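Local coordinates for HicB3 antitoxin (Yersinia pestis, PDB 4P78), which binds the HicA3 toxin as the antitoxin of a toxin-antitoxin pair and probably neutralises it, at residues Y17-D22 with H64-D69; V44-L49 with P55-P60. One frame throughout, in Å; residues are numbered along the deposited sequence.

Contact 1. Residues Y17-D22 with H64-D69; sequences YFPDID and HRYIDD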
ATOM      1  N   TYR A  17      -1.377 -10.788   3.824  1.00 21.75           N
ATOM      2  CA  TYR A  17      -2.765 -11.215   3.678  1.00 24.26           C
ATOM      3  C   TYR A  17      -3.587 -10.097   3.051  1.00 22.97           C
ATOM      4  O   TYR A  17      -3.124  -8.953   2.964  1.00 20.32           O
ATOM      5  CB  TYR A  17      -3.355 -11.619   5.041  1.00 20.00           C
ATOM      6  CG  TYR A  17      -3.112 -10.590   6.133  1.00 21.48           C
ATOM      7  CD1 TYR A  17      -3.992  -9.520   6.319  1.00 20.98           C
ATOM      8  CD2 TYR A  17      -2.003 -10.686   6.977  1.00 20.31           C
ATOM      9  CE1 TYR A  17      -3.774  -8.574   7.312  1.00 21.32           C
ATOM     10  CE2 TYR A  17      -1.772  -9.739   7.965  1.00 20.08           C
ATOM     11  CZ  TYR A  17      -2.660  -8.686   8.127  1.00 21.59           C
ATOM     12  OH  TYR A  17      -2.440  -7.753   9.115  1.00 21.75           O
ATOM     13  N   PHE A  18      -4.783 -10.442   2.585  1.00 20.06           N
ATOM     14  CA  PHE A  18      -5.767  -9.458   2.151  1.00 22.87           C
ATOM     15  C   PHE A  18      -6.494  -8.942   3.381  1.00 22.48           C
ATOM     16  O   PHE A  18      -7.155  -9.719   4.073  1.00 21.63           O
ATOM     17  CB  PHE A  18      -6.780 -10.074   1.176  1.00 21.39           C
ATOM     18  CG  PHE A  18      -6.194 -10.496  -0.157  1.00 24.28           C
ATOM     19  CD1 PHE A  18      -6.208  -9.632  -1.247  1.00 22.36           C
ATOM     20  CD2 PHE A  18      -5.666 -11.762  -0.329  1.00 23.00           C
ATOM     21  CE1 PHE A  18      -5.705 -10.024  -2.472  1.00 21.21           C
ATOM     22  CE2 PHE A  18      -5.153 -12.155  -1.555  1.00 23.53           C
ATOM     23  CZ  PHE A  18      -5.176 -11.284  -2.627  1.00 24.67           C
ATOM     24  N   PRO A  19      -6.386  -7.638   3.668  1.00 24.38           N
ATOM     25  CA  PRO A  19      -7.091  -7.128   4.852  1.00 21.52           C
ATOM     26  C   PRO A  19      -8.619  -7.242   4.731  1.00 21.82           C
ATOM     27  O   PRO A  19      -9.300  -7.260   5.745  1.00 25.20           O
ATOM     28  CB  PRO A  19      -6.651  -5.653   4.911  1.00 23.28           C
ATOM     29  CG  PRO A  19      -6.336  -5.306   3.481  1.00 23.72           C
ATOM     30  CD  PRO A  19      -5.686  -6.565   2.938  1.00 23.02           C
ATOM     31  N   ASP A  20      -9.148  -7.329   3.518  1.00 20.89           N
ATOM     32  CA  ASP A  20     -10.592  -7.499   3.345  1.00 24.14           C
ATOM     33  C   ASP A  20     -11.018  -8.971   3.288  1.00 28.73           C
ATOM     34  O   ASP A  20     -12.213  -9.286   3.234  1.00 26.72           O
ATOM     35  CB  ASP A  20     -11.066  -6.801   2.079  1.00 22.64           C
ATOM     36  CG  ASP A  20     -10.772  -5.307   2.101  1.00 32.00           C
ATOM     37  OD1 ASP A  20     -11.323  -4.600   2.964  1.00 34.37           O
ATOM     38  OD2 ASP A  20      -9.965  -4.856   1.271  1.00 30.44           O
ATOM     39  N   ILE A  21     -10.049  -9.872   3.272  1.00 22.70           N
ATOM     40  CA  ILE A  21     -10.380 -11.285   3.140  1.00 25.46           C
ATOM     41  C   ILE A  21      -9.724 -12.046   4.284  1.00 26.20           C
ATOM     42  O   ILE A  21      -8.573 -12.473   4.176  1.00 24.68           O
ATOM     43  CB  ILE A  21      -9.938 -11.834   1.765  1.00 23.81           C
ATOM     44  CG1 ILE A  21     -10.295 -10.824   0.664  1.00 25.06           C
ATOM     45  CG2 ILE A  21     -10.584 -13.186   1.486  1.00 24.99           C
ATOM     46  CD1 ILE A  21      -9.941 -11.288  -0.725  1.00 26.31           C
ATOM     47  N   ASP A  22     -10.454 -12.147   5.396  1.00 26.65           N
ATOM     48  CA  ASP A  22      -9.982 -12.837   6.592  1.00 29.15           C
ATOM     49  C   ASP A  22      -9.557 -14.257   6.271  1.00 26.90           C
ATOM     50  O   ASP A  22     -10.357 -15.039   5.758  1.00 25.64           O
ATOM     51  CB  ASP A  22     -11.072 -12.891   7.671  1.00 35.61           C
ATOM     52  CG  ASP A  22     -11.215 -11.589   8.437  1.00 43.43           C
ATOM     53  OD1 ASP A  22     -10.263 -10.768   8.471  1.00 37.53           O
ATOM     54  OD2 ASP A  22     -12.296 -11.402   9.024  1.00 45.08           O
ATOM     55  N   HIS A  64      -9.805   5.485   3.955  1.00 25.95           N
ATOM     56  CA  HIS A  64      -9.681   5.720   5.386  1.00 27.19           C
ATOM     57  C   HIS A  64      -9.594   4.437   6.198  1.00 27.74           C
ATOM     58  O   HIS A  64      -8.937   4.422   7.240  1.00 26.23           O
ATOM     59  CB  HIS A  64     -10.855   6.555   5.894  1.00 29.05           C
ATOM     60  CG  HIS A  64     -10.796   7.986   5.463  1.00 31.83           C
ATOM     61  ND1 HIS A  64     -11.436   8.999   6.143  1.00 32.49           N
ATOM     62  CD2 HIS A  64     -10.152   8.574   4.426  1.00 32.21           C
ATOM     63  CE1 HIS A  64     -11.202  10.149   5.536  1.00 36.73           C
ATOM     64  NE2 HIS A  64     -10.427   9.920   4.491  1.00 35.76           N
ATOM     65  N   ARG A  65     -10.270   3.374   5.742  1.00 27.05           N
ATOM     66  CA  ARG A  65     -10.269   2.121   6.503  1.00 31.93           C
ATOM     67  C   ARG A  65      -8.873   1.489   6.542  1.00 31.34           C
ATOM     68  O   ARG A  65      -8.508   0.863   7.537  1.00 31.61           O
ATOM     69  CB  ARG A  65     -11.284   1.124   5.935  1.00 32.20           C
ATOM     70  CG  ARG A  65     -12.725   1.413   6.369  1.00 47.76           C
ATOM     71  CD  ARG A  65     -13.661   0.242   6.074  1.00 53.63           C
ATOM     72  NE  ARG A  65     -15.056   0.677   6.019  1.00 68.08           N
ATOM     73  CZ  ARG A  65     -16.089  -0.135   5.817  1.00 68.63           C
ATOM     74  NH1 ARG A  65     -15.891  -1.437   5.647  1.00 70.37           N
ATOM     75  NH2 ARG A  65     -17.323   0.356   5.784  1.00 76.05           N
ATOM     76  N   TYR A  66      -8.088   1.667   5.476  1.00 28.80           N
ATOM     77  CA  TYR A  66      -6.724   1.123   5.449  1.00 25.18           C
ATOM     78  C   TYR A  66      -5.738   2.036   6.171  1.00 24.98           C
ATOM     79  O   TYR A  66      -4.891   1.566   6.931  1.00 25.18           O
ATOM     80  CB  TYR A  66      -6.293   0.867   3.999  1.00 29.55           C
ATOM     81  CG  TYR A  66      -7.333   0.034   3.286  1.00 31.64           C
ATOM     82  CD1 TYR A  66      -7.366  -1.353   3.433  1.00 27.45           C
ATOM     83  CD2 TYR A  66      -8.335   0.638   2.527  1.00 28.71           C
ATOM     84  CE1 TYR A  66      -8.356  -2.124   2.813  1.00 26.88           C
ATOM     85  CE2 TYR A  66      -9.328  -0.122   1.897  1.00 26.87           C
ATOM     86  CZ  TYR A  66      -9.337  -1.498   2.044  1.00 33.56           C
ATOM     87  OH  TYR A  66     -10.326  -2.241   1.408  1.00 29.13           O
ATOM     88  N   ILE A  67      -5.871   3.342   5.965  1.00 25.80           N
ATOM     89  CA  ILE A  67      -5.000   4.310   6.627  1.00 24.83           C
ATOM     90  C   ILE A  67      -5.189   4.252   8.141  1.00 23.05           C
ATOM     91  O   ILE A  67      -4.249   4.474   8.891  1.00 24.57           O
ATOM     92  CB  ILE A  67      -5.259   5.741   6.102  1.00 21.44           C
ATOM     93  CG1 ILE A  67      -4.988   5.781   4.599  1.00 23.69           C
ATOM     94  CG2 ILE A  67      -4.384   6.769   6.827  1.00 25.03           C
ATOM     95  CD1 ILE A  67      -5.622   6.960   3.878  1.00 24.42           C
ATOM     96  N   ASP A  68      -6.399   3.922   8.588  1.00 27.19           N
ATOM     97  CA  ASP A  68      -6.655   3.796  10.025  1.00 28.92           C
ATOM     98  C   ASP A  68      -6.419   2.380  10.590  1.00 31.83           C
ATOM     99  O   ASP A  68      -6.560   2.176  11.795  1.00 31.87           O
ATOM    100  CB  ASP A  68      -8.089   4.233  10.346  1.00 29.89           C
ATOM    101  CG  ASP A  68      -8.252   5.750  10.361  1.00 37.29           C
ATOM    102  OD1 ASP A  68      -7.261   6.460  10.638  1.00 32.91           O
ATOM    103  OD2 ASP A  68      -9.376   6.229  10.096  1.00 38.73           O
ATOM    104  N   ASP A  69      -6.044   1.417   9.744  1.00 30.50           N
ATOM    105  CA  ASP A  69      -5.871   0.022  10.194  1.00 24.61           C
ATOM    106  C   ASP A  69      -4.602  -0.147  11.020  1.00 26.62           C
ATOM    107  O   ASP A  69      -3.483  -0.060  10.502  1.00 29.10           O
ATOM    108  CB  ASP A  69      -5.853  -0.941   8.998  1.00 26.27           C
ATOM    109  CG  ASP A  69      -6.131  -2.392   9.395  1.00 25.68           C
ATOM    110  OD1 ASP A  69      -6.861  -3.079   8.653  1.00 25.90           O
ATOM    111  OD2 ASP A  69      -5.627  -2.848  10.441  1.00 25.48           O
TER
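Y66 reaches out from the end of helix 63-67 and meets P19 and D20 at the edge of its ring. Its CG lies anti to the carbonyl carbon (chi1 -52°), which swings the phenol across to the turn at 17-22. There OH donates a hydrogen bond to D20 OD2, at 2.6 Å from Y66 OH. The acceptor uses its syn lone pair and lies in the plane of the ring. The carboxylate stands almost upright to that ring, the two planes 86° apart. D20 OD1 is also close, 3.0 Å from Y66 OH. P19 meets the same edge, with P19 CG 3.8 Å from Y66 CE1. P19 and D20 are the middle residues of a type I beta turn, F18 to I21, closed by I21 N to F18 O at 3.0 Å. Y66 OH has a second partner in the backbone N of K61, so the hydroxyl is held from two parts of the chain. The Y66-D20 bond ties the loop between strands 14-17 and 25-28 to helix 63-67. P4 of strand 2-9 touches both Y66 and D20, R71 of helix 70-75 packs on P19, and F31 of the second HicB3 subunit meets the Y66 ring.

Contact 2. Residues V44-L49 with P55-P60; sequences VHIEAL and PLPSPP
A helix and the proline-rich loop that follows it make this contact: I46 and L49, on the last turns of helix 31-52, meet P55, L56 and P57 as the chain doubles back. No hydrogen bond crosses between 44-49 and 55-60. The join is apolar. Two methyl groups converge on P57 CD. I46 CD1 comes within 3.8 Å of P57 CD, and L49 CD1 reaches the same P57 CD, also at 3.8 Å. I46 divides its two branches between two partners. CG1 is anti to the carbonyl carbon (chi1 -66°) and carries CD1 to P57, while CG2 turns to L56. L56 answers with one methyl, CD2, which sits 4.0 Å from I46 CG2 and 4.0 Å from L49 CB. The side chains of I46 and L56 cross at about a right angle. L49 extends from its helix with chi2 at 174°, and its CD1 also lies 3.7 Å from the carbonyl oxygen P55 O. P55 takes part through this backbone atom, its CB pointing away from 44-49. L49 is buried, while P55 and L56 are exposed, so the contact lies at the surface. The HicA3 toxin chain borders the same helix: its I39 packs on L49 and H45, OG1 of its T41 is hydrogen-bonded to H45 ND1, and its R21 forms a salt bridge with E47. In this HicB-like antitoxin, the extended loop after helix 31-52 thus folds back over the end of that helix and packs apolar side chains on it.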
ATOM      1  N   VAL A  44      -8.118 -19.677  -4.688  1.00 29.35           N
ATOM      2  CA  VAL A  44      -8.287 -20.871  -3.868  1.00 27.74           C
ATOM      3  C   VAL A  44      -9.197 -20.592  -2.664  1.00 23.43           C
ATOM      4  O   VAL A  44     -10.032 -21.418  -2.291  1.00 24.53           O
ATOM      5  CB  VAL A  44      -6.897 -21.395  -3.414  1.00 30.52           C
ATOM      6  CG1 VAL A  44      -7.023 -22.455  -2.373  1.00 29.50           C
ATOM      7  CG2 VAL A  44      -6.150 -21.944  -4.611  1.00 34.03           C
ATOM      8  N   HIS A  45      -9.066 -19.397  -2.099  1.00 23.65           N
ATOM      9  CA  HIS A  45      -9.773 -19.032  -0.879  1.00 23.94           C
ATOM     10  C   HIS A  45     -11.257 -18.734  -1.125  1.00 24.43           C
ATOM     11  O   HIS A  45     -12.120 -19.166  -0.363  1.00 23.95           O
ATOM     12  CB  HIS A  45      -9.078 -17.826  -0.228  1.00 24.13           C
ATOM     13  CG  HIS A  45      -9.664 -17.422   1.090  1.00 23.01           C
ATOM     14  ND1 HIS A  45      -9.191 -17.896   2.294  1.00 22.18           N
ATOM     15  CD2 HIS A  45     -10.690 -16.589   1.392  1.00 24.69           C
ATOM     16  CE1 HIS A  45      -9.890 -17.364   3.283  1.00 22.61           C
ATOM     17  NE2 HIS A  45     -10.812 -16.573   2.760  1.00 23.42           N
ATOM     18  N   ILE A  46     -11.548 -17.995  -2.190  1.00 25.29           N
ATOM     19  CA  ILE A  46     -12.925 -17.670  -2.544  1.00 27.06           C
ATOM     20  C   ILE A  46     -13.720 -18.942  -2.854  1.00 26.12           C
ATOM     21  O   ILE A  46     -14.859 -19.101  -2.425  1.00 24.16           O
ATOM     22  CB  ILE A  46     -12.987 -16.703  -3.766  1.00 26.06           C
ATOM     23  CG1 ILE A  46     -12.388 -15.347  -3.398  1.00 29.57           C
ATOM     24  CG2 ILE A  46     -14.403 -16.525  -4.227  1.00 26.79           C
ATOM     25  CD1 ILE A  46     -12.964 -14.745  -2.146  1.00 28.55           C
ATOM     26  N   GLU A  47     -13.106 -19.856  -3.591  1.00 27.70           N
ATOM     27  CA  GLU A  47     -13.784 -21.098  -3.946  1.00 28.95           C
ATOM     28  C   GLU A  47     -14.068 -21.955  -2.710  1.00 28.27           C
ATOM     29  O   GLU A  47     -15.112 -22.621  -2.633  1.00 28.28           O
ATOM     30  CB  GLU A  47     -12.959 -21.850  -4.996  1.00 32.25           C
ATOM     31  CG  GLU A  47     -13.154 -21.183  -6.371  1.00 47.13           C
ATOM     32  CD  GLU A  47     -12.263 -21.713  -7.474  1.00 56.20           C
ATOM     33  OE1 GLU A  47     -11.317 -22.475  -7.178  1.00 56.56           O
ATOM     34  OE2 GLU A  47     -12.513 -21.350  -8.648  1.00 62.45           O
ATOM     35  N   ALA A  48     -13.167 -21.914  -1.732  1.00 24.03           N
ATOM     36  CA  ALA A  48     -13.402 -22.611  -0.477  1.00 23.52           C
ATOM     37  C   ALA A  48     -14.575 -21.988   0.293  1.00 24.83           C
ATOM     38  O   ALA A  48     -15.414 -22.715   0.827  1.00 25.98           O
ATOM     39  CB  ALA A  48     -12.142 -22.617   0.381  1.00 20.46           C
ATOM     40  N   LEU A  49     -14.632 -20.656   0.365  1.00 21.91           N
ATOM     41  CA  LEU A  49     -15.767 -19.969   1.009  1.00 25.45           C
ATOM     42  C   LEU A  49     -17.110 -20.344   0.382  1.00 27.89           C
ATOM     43  O   LEU A  49     -18.100 -20.565   1.083  1.00 27.03           O
ATOM     44  CB  LEU A  49     -15.593 -18.453   0.941  1.00 25.55           C
ATOM     45  CG  LEU A  49     -14.406 -17.839   1.692  1.00 23.33           C
ATOM     46  CD1 LEU A  49     -14.322 -16.354   1.381  1.00 22.17           C
ATOM     47  CD2 LEU A  49     -14.535 -18.063   3.194  1.00 21.49           C
ATOM     48  N   PRO A  55     -19.441 -16.531   4.524  1.00 29.00           N
ATOM     49  CA  PRO A  55     -19.549 -15.178   3.950  1.00 31.59           C
ATOM     50  C   PRO A  55     -18.440 -14.852   2.953  1.00 29.22           C
ATOM     51  O   PRO A  55     -17.275 -15.155   3.206  1.00 28.69           O
ATOM     52  CB  PRO A  55     -19.417 -14.260   5.165  1.00 37.31           C
ATOM     53  CG  PRO A  55     -19.750 -15.085   6.321  1.00 39.28           C
ATOM     54  CD  PRO A  55     -19.380 -16.498   5.995  1.00 34.37           C
ATOM     55  N   LEU A  56     -18.812 -14.249   1.833  1.00 30.50           N
ATOM     56  CA  LEU A  56     -17.859 -13.786   0.839  1.00 28.99           C
ATOM     57  C   LEU A  56     -17.463 -12.339   1.133  1.00 29.55           C
ATOM     58  O   LEU A  56     -18.290 -11.555   1.582  1.00 31.88           O
ATOM     59  CB  LEU A  56     -18.469 -13.913  -0.559  1.00 30.68           C
ATOM     60  CG  LEU A  56     -18.653 -15.348  -1.041  1.00 30.96           C
ATOM     61  CD1 LEU A  56     -19.707 -15.408  -2.139  1.00 24.99           C
ATOM     62  CD2 LEU A  56     -17.297 -15.883  -1.534  1.00 29.12           C
ATOM     63  N   PRO A  57     -16.189 -11.981   0.901  1.00 27.35           N
ATOM     64  CA  PRO A  57     -15.786 -10.606   1.181  1.00 25.99           C
ATOM     65  C   PRO A  57     -16.393  -9.619   0.183  1.00 31.50           C
ATOM     66  O   PRO A  57     -16.775 -10.007  -0.919  1.00 29.35           O
ATOM     67  CB  PRO A  57     -14.265 -10.658   1.027  1.00 27.76           C
ATOM     68  CG  PRO A  57     -14.057 -11.712  -0.007  1.00 28.93           C
ATOM     69  CD  PRO A  57     -15.074 -12.770   0.339  1.00 26.28           C
ATOM     70  N   SER A  58     -16.480  -8.354   0.580  1.00 32.09           N
ATOM     71  CA  SER A  58     -16.927  -7.291  -0.309  1.00 32.25           C
ATOM     72  C   SER A  58     -15.717  -6.622  -0.966  1.00 35.67           C
ATOM     73  O   SER A  58     -14.589  -6.780  -0.498  1.00 32.57           O
ATOM     74  CB  SER A  58     -17.766  -6.279   0.470  1.00 32.23           C
ATOM     75  OG  SER A  58     -17.237  -6.101   1.768  1.00 45.14           O
ATOM     76  N   PRO A  59     -15.945  -5.878  -2.064  1.00 35.83           N
ATOM     77  CA  PRO A  59     -14.860  -5.155  -2.729  1.00 36.11           C
ATOM     78  C   PRO A  59     -14.144  -4.204  -1.766  1.00 34.03           C
ATOM     79  O   PRO A  59     -14.626  -3.994  -0.647  1.00 33.06           O
ATOM     80  CB  PRO A  59     -15.589  -4.381  -3.836  1.00 34.64           C
ATOM     81  CG  PRO A  59     -16.819  -5.153  -4.083  1.00 37.83           C
ATOM     82  CD  PRO A  59     -17.233  -5.681  -2.757  1.00 33.30           C
ATOM     83  N   PRO A  60     -12.995  -3.652  -2.182  1.00 34.11           N
ATOM     84  CA  PRO A  60     -12.215  -2.784  -1.291  1.00 31.96           C
ATOM     85  C   PRO A  60     -12.980  -1.565  -0.784  1.00 36.12           C
ATOM     86  O   PRO A  60     -13.710  -0.916  -1.540  1.00 36.45           O
ATOM     87  CB  PRO A  60     -11.040  -2.352  -2.173  1.00 32.47           C
ATOM     88  CG  PRO A  60     -10.864  -3.476  -3.131  1.00 33.03           C
ATOM     89  CD  PRO A  60     -12.260  -3.967  -3.424  1.00 35.70           C
TER

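Contact 2 is nested inside the chain loop that contact 1 closes, and their centres lie about 14 Å apart. They touch directly. D20 O is 3.3 Å from P57 CB, so the residue that holds Y66 also packs on the proline that meets helix 31-52. At the other end of the loop, Y66 OH is 3.3 Å from P60 CA. I21 adds a further link, with I21 CG2 3.4 Å from H45 CD2. The turn at 17-22 thus lies against both the helix and the loop that leads on to helix 63-67. The HicA3 toxin packs on both 17-22, at Y17 and D22, and 44-49; F31 of the second HicB3 subunit meets Y66 and P60.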